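Local coordinates for aminotransferase (Bacillus subtilis, PDB 6L1O), which transfers amino groups as a pyridoxal-phosphate-dependent aminotransferase (BacF) encoded in the operon for biosynthesis of the dipeptide antibiotic bacilysin, at residues S58-P61 / S62-G65; F241-A244 / G245-M248; G271-G274 / G275-Q278. One frame throughout, in Å; residues are numbered along the deposited sequence.

Interaction 1: residues S58-P61 / S62-G65; sequences SLNP and SFHG
The imidazole of H64 folds back over P61 and reaches the carbonyl of S58. H64 NE2 donates to S58 O at 3.1 Å; the N-H...O angle of 166° makes the bond nearly straight, and the acceptor lies at the ring edge in the imidazole plane. P61 CA sits 3.6 Å from the H64 ring centroid, almost on the ring normal, which defines a CH-pi contact over the centre of that face. The first torsion of H64, with CG opposite its own carbonyl carbon, turns the ring back along the preceding residues.

N60 makes the second set of contacts. Its CG stands opposite the backbone N (chi1 -177°), bringing the amide forward so that N60 OD1 accepts from S62 N at 3.0 Å, the donor standing above the amide carbonyl plane. N60 ND2 lies 4.0 Å from F63 CE2, over one face near the rim of the phenyl ring, with amide and ring planes 49° apart. A water donates to N60 OD1 at 2.6 Å and also bridges to S62 OG.

Backbone bonds from F63 N to N60 O and from H64 N to P61 O, each 3.0 Å, hold these residues in place. Further out, H64 ND1 is hydrogen-bonded to T46 N of the second subunit, so both ring nitrogens are engaged and the ring rotation is fixed, while Y72 meets the F63 ring edge-to-face. The OD1-to-S62 bond makes N60-P61-S62 an Asx turn, here opening a short 3-10 turn at the dimer interface.

Interaction 2: residues F241-A244 / G245-M248; sequences FNMA and GWRM. With PLP (pyridoxal-5'-phosphate), chain E.
M243 crosses one face of the W246 indole at a slant, and its chain can be traced atom by atom across it. CB of M243 is 3.8 Å from W246 CD1, and CG stays over the pyrrole part of the ring. SD stands 11° off the normal of the five-membered ring but 5.0 Å from its centroid, a distant Met-aromatic contact. A bend at the last torsion (chi3 82°) then turns CE inward to 3.6 Å from W246 CE3; it lies over the six-membered ring, toward the rim, as a CH-pi contact. The same methyl meets M248 CE at 3.5 Å, closer than usual carbon-carbon contact, so the packing is tight here.

The backbone turns beneath this cluster: W246 N donates to M243 O, and a water links M243 O to M248 N. W246 NE1 is hydrogen-bonded to T46 OG1, and F273 of the second subunit stacks on the indole.

R247 leaves in another direction. Its NH1 serves two acceptors, A244 O at 3.0 Å and PLP O3P at 2.9 Å; it approaches in the A244 carbonyl plane, and A244 O in turn lies in the guanidinium plane. NH2 reaches PLP O1P at 2.9 Å with an N-H...O angle of 177°. The two nitrogens thus grip two phosphate oxygens while A244 O orients the group; S236 OG, S238 OG and G103 N also hydrogen-bond PLP. This is the cofactor phosphate-binding arginine arrangement of class I aminotransferases.

Interaction 3: residues G271-G274 / G275-Q278; sequences GMFG and GLQQ
From M272 to Q278 the chain passes from an extended backbone (M272 phi/psi -152°/166°) into a helix, with F273 at the N-cap position. Helical bonds then begin: Q277 N donates to F273 O at 3.1 Å, and Q278 N to G274 O at 2.9 Å.

The Q277 side chain, extended beyond CG, reaches toward the residues before the helix. Its NE2 donates to M272 O at 2.9 Å; the acceptor lies close to the amide plane, whereas the donor stands above the carbonyl plane. The other end of the amide, OE1, is hydrogen-bonded to Y72 N, so partners at both ends fix the flip of the group.

M272 has CG wedged between its backbone N and carbonyl carbon (chi1 53°), which directs the chain across L276 at about a right angle. CE of M272 presses on L276 CD1 at 3.4 Å and on L276 CB at 3.5 Å, both tighter than usual carbon contact. On another side of the turn, the F273 ring covers G275: G275 N is 3.4 Å from F273 CD2, over one face near the rim, an approach open to a residue without a side chain.

Across the dimer interface, F273 packs on L54 of the second subunit, and L276 on its own counterpart there. Within the chain, Q277 packs on F74 and L75 of helix 73-87, and L276 leans on W246 and M248 in the loop ahead of strand 249-253.

In the fold
Following the chain from the N terminus, each contact closes a short local turn, and the three come in series without nesting or crossing. Interaction 1 lies between helices 48-57 and 73-87, interaction 2 joins helix 237-240 to strand 249-253 of the large mixed sheet, and interaction 3 starts helix 274-285. Interaction 3 is the middle piece in space: the F63 ring lies against G274, with F63 CD1 3.6 Å from G274 CA, while M248 CG is 3.6 Å from M272 CE. Interactions 1 and 2 do not touch, their nearest atoms being about 10 Å apart. All three reach the second subunit, and interaction 2 also holds the cofactor phosphate.

Interaction 1: residues S58-P61 / S62-G65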
loop_
_atom_site.group_PDB
_atom_site.type_symbol
_atom_site.label_atom_id
_atom_site.label_comp_id
_atom_site.label_asym_id
_atom_site.label_seq_id
_atom_site.Cartn_x
_atom_site.Cartn_y
_atom_site.Cartn_z
ATOM N N SER B 58 4.629 17.692 -9.231
ATOM C CA SER B 58 5.644 17.445 -8.266
ATOM C C SER B 58 6.332 18.730 -7.783
ATOM O O SER B 58 6.963 18.719 -6.771
ATOM C CB SER B 58 6.650 16.416 -8.810
ATOM O OG SER B 58 7.623 17.070 -9.636
ATOM N N LEU B 59 6.184 19.820 -8.534
ATOM C CA LEU B 59 6.808 21.118 -8.173
ATOM C C LEU B 59 5.980 21.852 -7.126
ATOM O O LEU B 59 6.457 22.817 -6.537
ATOM C CB LEU B 59 6.966 22.008 -9.379
ATOM C CG LEU B 59 7.880 21.540 -10.507
ATOM C CD1 LEU B 59 7.624 22.410 -11.719
ATOM C CD2 LEU B 59 9.316 21.612 -10.086
ATOM N N ASN B 60 4.763 21.381 -6.895
ATOM C CA ASN B 60 3.852 22.010 -5.967
ATOM C C ASN B 60 4.148 21.542 -4.529
ATOM O O ASN B 60 3.869 20.399 -4.182
ATOM C CB ASN B 60 2.434 21.726 -6.363
ATOM C CG ASN B 60 1.421 22.403 -5.483
ATOM O OD1 ASN B 60 1.749 23.054 -4.471
ATOM N ND2 ASN B 60 0.175 22.211 -5.829
ATOM N N PRO B 61 4.685 22.431 -3.707
ATOM C CA PRO B 61 5.033 22.056 -2.336
ATOM C C PRO B 61 3.871 21.651 -1.451
ATOM O O PRO B 61 4.095 20.979 -0.441
ATOM C CB PRO B 61 5.803 23.270 -1.809
ATOM C CG PRO B 61 5.442 24.401 -2.681
ATOM C CD PRO B 61 5.052 23.839 -4.007
ATOM N N SER B 62 2.626 21.998 -1.833
ATOM C CA SER B 62 1.469 21.475 -1.159
ATOM C C SER B 62 1.417 19.977 -1.154
ATOM O O SER B 62 0.856 19.358 -0.240
ATOM C CB SER B 62 0.179 21.988 -1.788
ATOM O OG SER B 62 0.015 23.353 -1.504
ATOM N N PHE B 63 1.975 19.335 -2.181
ATOM C CA PHE B 63 2.010 17.860 -2.198
ATOM C C PHE B 63 3.215 17.250 -1.504
ATOM O O PHE B 63 3.330 16.038 -1.392
ATOM C CB PHE B 63 2.000 17.392 -3.679
ATOM C CG PHE B 63 0.742 17.743 -4.412
ATOM C CD1 PHE B 63 -0.482 17.675 -3.800
ATOM C CD2 PHE B 63 0.788 18.064 -5.773
ATOM C CE1 PHE B 63 -1.648 17.948 -4.505
ATOM C CE2 PHE B 63 -0.383 18.349 -6.485
ATOM C CZ PHE B 63 -1.608 18.302 -5.850
ATOM N N HIS B 64 4.173 18.056 -1.064
ATOM C CA HIS B 64 5.314 17.529 -0.341
ATOM C C HIS B 64 4.976 17.019 1.039
ATOM O O HIS B 64 5.611 16.081 1.517
ATOM C CB HIS B 64 6.437 18.552 -0.282
ATOM C CG HIS B 64 6.944 18.959 -1.639
ATOM N ND1 HIS B 64 7.969 19.852 -1.806
ATOM C CD2 HIS B 64 6.559 18.613 -2.873
ATOM C CE1 HIS B 64 8.190 20.033 -3.091
ATOM N NE2 HIS B 64 7.320 19.318 -3.754
ATOM N N GLY B 65 3.993 17.659 1.702
ATOM C CA GLY B 65 3.609 17.339 3.043
ATOM C C GLY B 65 2.443 16.396 3.083
ATOM O O GLY B 65 2.009 15.942 2.024
HETATM O O HOH W 1 0.922 25.366 -3.621
#

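Interaction 2: residues F241-A244 / G245-M248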
loop_
_atom_site.group_PDB
_atom_site.type_symbol
_atom_site.label_atom_id
_atom_site.label_comp_id
_atom_site.label_asym_id
_atom_site.label_seq_id
_atom_site.Cartn_x
_atom_site.Cartn_y
_atom_site.Cartn_z
ATOM N N PHE B 241 -4.226 2.848 -19.205
ATOM C CA PHE B 241 -3.358 3.985 -19.478
ATOM C C PHE B 241 -1.906 3.657 -19.572
ATOM O O PHE B 241 -1.042 4.564 -19.562
ATOM C CB PHE B 241 -3.577 5.047 -18.387
ATOM C CG PHE B 241 -4.971 5.594 -18.359
ATOM C CD1 PHE B 241 -5.433 6.402 -19.375
ATOM C CD2 PHE B 241 -5.827 5.299 -17.288
ATOM C CE1 PHE B 241 -6.736 6.896 -19.351
ATOM C CE2 PHE B 241 -7.085 5.847 -17.228
ATOM C CZ PHE B 241 -7.538 6.640 -18.281
ATOM N N ASN B 242 -1.570 2.360 -19.684
ATOM C CA ASN B 242 -0.163 1.932 -19.609
ATOM C C ASN B 242 0.508 2.538 -18.354
ATOM O O ASN B 242 1.603 3.177 -18.412
ATOM C CB ASN B 242 0.597 2.378 -20.868
ATOM C CG ASN B 242 0.088 1.788 -22.134
ATOM O OD1 ASN B 242 -0.455 0.714 -22.152
ATOM N ND2 ASN B 242 0.263 2.517 -23.243
ATOM N N MET B 243 -0.165 2.400 -17.214
ATOM C CA MET B 243 0.343 2.925 -15.941
ATOM C C MET B 243 0.582 1.835 -14.908
ATOM O O MET B 243 0.516 2.091 -13.669
ATOM C CB MET B 243 -0.635 3.983 -15.407
ATOM C CG MET B 243 -0.601 5.274 -16.187
ATOM S SD MET B 243 -1.862 6.457 -15.726
ATOM C CE MET B 243 -1.028 7.162 -14.292
ATOM N N ALA B 244 0.948 0.630 -15.367
ATOM C CA ALA B 244 1.110 -0.514 -14.482
ATOM C C ALA B 244 2.082 -0.261 -13.372
ATOM O O ALA B 244 1.839 -0.671 -12.216
ATOM C CB ALA B 244 1.454 -1.777 -15.272
ATOM N N GLY B 245 3.168 0.469 -13.682
ATOM C CA GLY B 245 4.211 0.733 -12.741
ATOM C C GLY B 245 3.862 1.840 -11.727
ATOM O O GLY B 245 4.482 1.943 -10.691
ATOM N N TRP B 246 2.878 2.650 -12.076
ATOM C CA TRP B 246 2.457 3.793 -11.248
ATOM C C TRP B 246 1.680 3.409 -9.985
ATOM O O TRP B 246 1.703 4.166 -8.990
ATOM C CB TRP B 246 1.637 4.745 -12.023
ATOM C CG TRP B 246 2.328 5.363 -13.218
ATOM C CD1 TRP B 246 2.886 4.715 -14.311
ATOM C CD2 TRP B 246 2.474 6.762 -13.474
ATOM N NE1 TRP B 246 3.352 5.655 -15.222
ATOM C CE2 TRP B 246 3.131 6.905 -14.721
ATOM C CE3 TRP B 246 2.123 7.913 -12.764
ATOM C CZ2 TRP B 246 3.440 8.147 -15.256
ATOM C CZ3 TRP B 246 2.394 9.181 -13.337
ATOM C CH2 TRP B 246 3.069 9.274 -14.540
ATOM N N ARG B 247 1.054 2.247 -10.008
ATOM C CA ARG B 247 0.337 1.662 -8.843
ATOM C C ARG B 247 -0.849 2.508 -8.392
ATOM O O ARG B 247 -0.828 3.086 -7.305
ATOM C CB ARG B 247 1.294 1.407 -7.681
ATOM C CG ARG B 247 2.591 0.659 -8.036
ATOM C CD ARG B 247 2.392 -0.614 -8.773
ATOM N NE ARG B 247 1.424 -1.505 -8.114
ATOM C CZ ARG B 247 0.453 -2.126 -8.722
ATOM N NH1 ARG B 247 0.273 -1.991 -10.032
ATOM N NH2 ARG B 247 -0.385 -2.899 -8.032
ATOM N N MET B 248 -1.851 2.650 -9.243
ATOM C CA MET B 248 -3.038 3.402 -8.895
ATOM C C MET B 248 -4.304 2.691 -9.329
ATOM O O MET B 248 -4.347 2.080 -10.410
ATOM C CB MET B 248 -2.987 4.805 -9.498
ATOM C CG MET B 248 -1.983 5.733 -8.733
ATOM S SD MET B 248 -2.104 7.421 -9.274
ATOM C CE MET B 248 -1.411 7.259 -10.856
HETATM N N1 PLP E . -7.378 -7.649 -12.214
HETATM C C2 PLP E . -6.982 -8.433 -13.233
HETATM C C2A PLP E . -7.757 -9.656 -13.627
HETATM C C3 PLP E . -5.729 -8.176 -13.906
HETATM O O3 PLP E . -5.243 -8.934 -14.895
HETATM C C4 PLP E . -5.040 -7.003 -13.503
HETATM C C4A PLP E . -3.601 -6.978 -13.954
HETATM C C5 PLP E . -5.537 -6.193 -12.399
HETATM C C6 PLP E . -6.743 -6.554 -11.817
HETATM C C5A PLP E . -4.891 -4.906 -11.981
HETATM O O4P PLP E . -3.638 -4.998 -11.458
HETATM P P PLP E . -2.960 -3.687 -10.753
HETATM O O1P PLP E . -2.557 -4.161 -9.403
HETATM O O2P PLP E . -3.902 -2.502 -10.772
HETATM O O3P PLP E . -1.777 -3.383 -11.629
HETATM O O HOH W 2 -1.400 1.350 -11.818
#

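Interaction 3: residues G271-G274 / G275-Q278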
loop_
_atom_site.group_PDB
_atom_site.type_symbol
_atom_site.label_atom_id
_atom_site.label_comp_id
_atom_site.label_asym_id
_atom_site.label_seq_id
_atom_site.Cartn_x
_atom_site.Cartn_y
_atom_site.Cartn_z
ATOM N N GLY B 271 -3.250 8.646 2.385
ATOM C CA GLY B 271 -3.419 8.920 0.951
ATOM C C GLY B 271 -2.280 8.382 0.117
ATOM O O GLY B 271 -1.722 7.325 0.389
ATOM N N MET B 272 -1.939 9.131 -0.915
ATOM C CA MET B 272 -0.831 8.840 -1.783
ATOM C C MET B 272 -0.288 10.157 -2.387
ATOM O O MET B 272 -0.957 11.183 -2.302
ATOM C CB MET B 272 -1.288 7.890 -2.848
ATOM C CG MET B 272 -2.505 8.301 -3.621
ATOM S SD MET B 272 -2.690 7.368 -5.181
ATOM C CE MET B 272 -1.013 7.495 -5.739
ATOM N N PHE B 273 0.892 10.132 -2.984
ATOM C CA PHE B 273 1.544 11.331 -3.468
ATOM C C PHE B 273 0.631 12.121 -4.376
ATOM O O PHE B 273 0.066 11.594 -5.328
ATOM C CB PHE B 273 2.872 11.005 -4.149
ATOM C CG PHE B 273 3.673 12.210 -4.569
ATOM C CD1 PHE B 273 4.080 13.142 -3.634
ATOM C CD2 PHE B 273 4.061 12.399 -5.900
ATOM C CE1 PHE B 273 4.841 14.236 -4.008
ATOM C CE2 PHE B 273 4.842 13.477 -6.260
ATOM C CZ PHE B 273 5.193 14.412 -5.313
ATOM N N GLY B 274 0.422 13.400 -4.051
ATOM C CA GLY B 274 -0.503 14.202 -4.849
ATOM C C GLY B 274 -0.036 14.407 -6.288
ATOM O O GLY B 274 -0.840 14.687 -7.151
ATOM N N GLY B 275 1.258 14.260 -6.538
ATOM C CA GLY B 275 1.775 14.313 -7.902
ATOM C C GLY B 275 1.181 13.176 -8.710
ATOM O O GLY B 275 0.771 13.365 -9.843
ATOM N N LEU B 276 1.121 11.995 -8.098
ATOM C CA LEU B 276 0.452 10.846 -8.696
ATOM C C LEU B 276 -1.048 11.063 -8.882
ATOM O O LEU B 276 -1.612 10.688 -9.876
ATOM C CB LEU B 276 0.720 9.600 -7.859
ATOM C CG LEU B 276 2.145 9.029 -7.887
ATOM C CD1 LEU B 276 2.196 7.873 -6.906
ATOM C CD2 LEU B 276 2.515 8.564 -9.283
ATOM N N GLN B 277 -1.702 11.662 -7.896
ATOM C CA GLN B 277 -3.127 11.929 -8.000
ATOM C C GLN B 277 -3.452 12.865 -9.144
ATOM O O GLN B 277 -4.448 12.692 -9.821
ATOM C CB GLN B 277 -3.691 12.471 -6.667
ATOM C CG GLN B 277 -3.482 11.488 -5.497
ATOM C CD GLN B 277 -4.284 11.850 -4.269
ATOM O OE1 GLN B 277 -5.516 12.035 -4.338
ATOM N NE2 GLN B 277 -3.588 11.973 -3.135
ATOM N N GLN B 278 -2.629 13.892 -9.331
ATOM C CA GLN B 278 -2.817 14.818 -10.403
ATOM C C GLN B 278 -2.595 14.127 -11.757
ATOM O O GLN B 278 -3.308 14.371 -12.687
ATOM C CB GLN B 278 -1.843 16.001 -10.245
ATOM C CG GLN B 278 -1.974 17.048 -11.304
ATOM C CD GLN B 278 -1.498 18.447 -10.852
ATOM O OE1 GLN B 278 -1.664 18.824 -9.701
ATOM N NE2 GLN B 278 -0.903 19.207 -11.775
#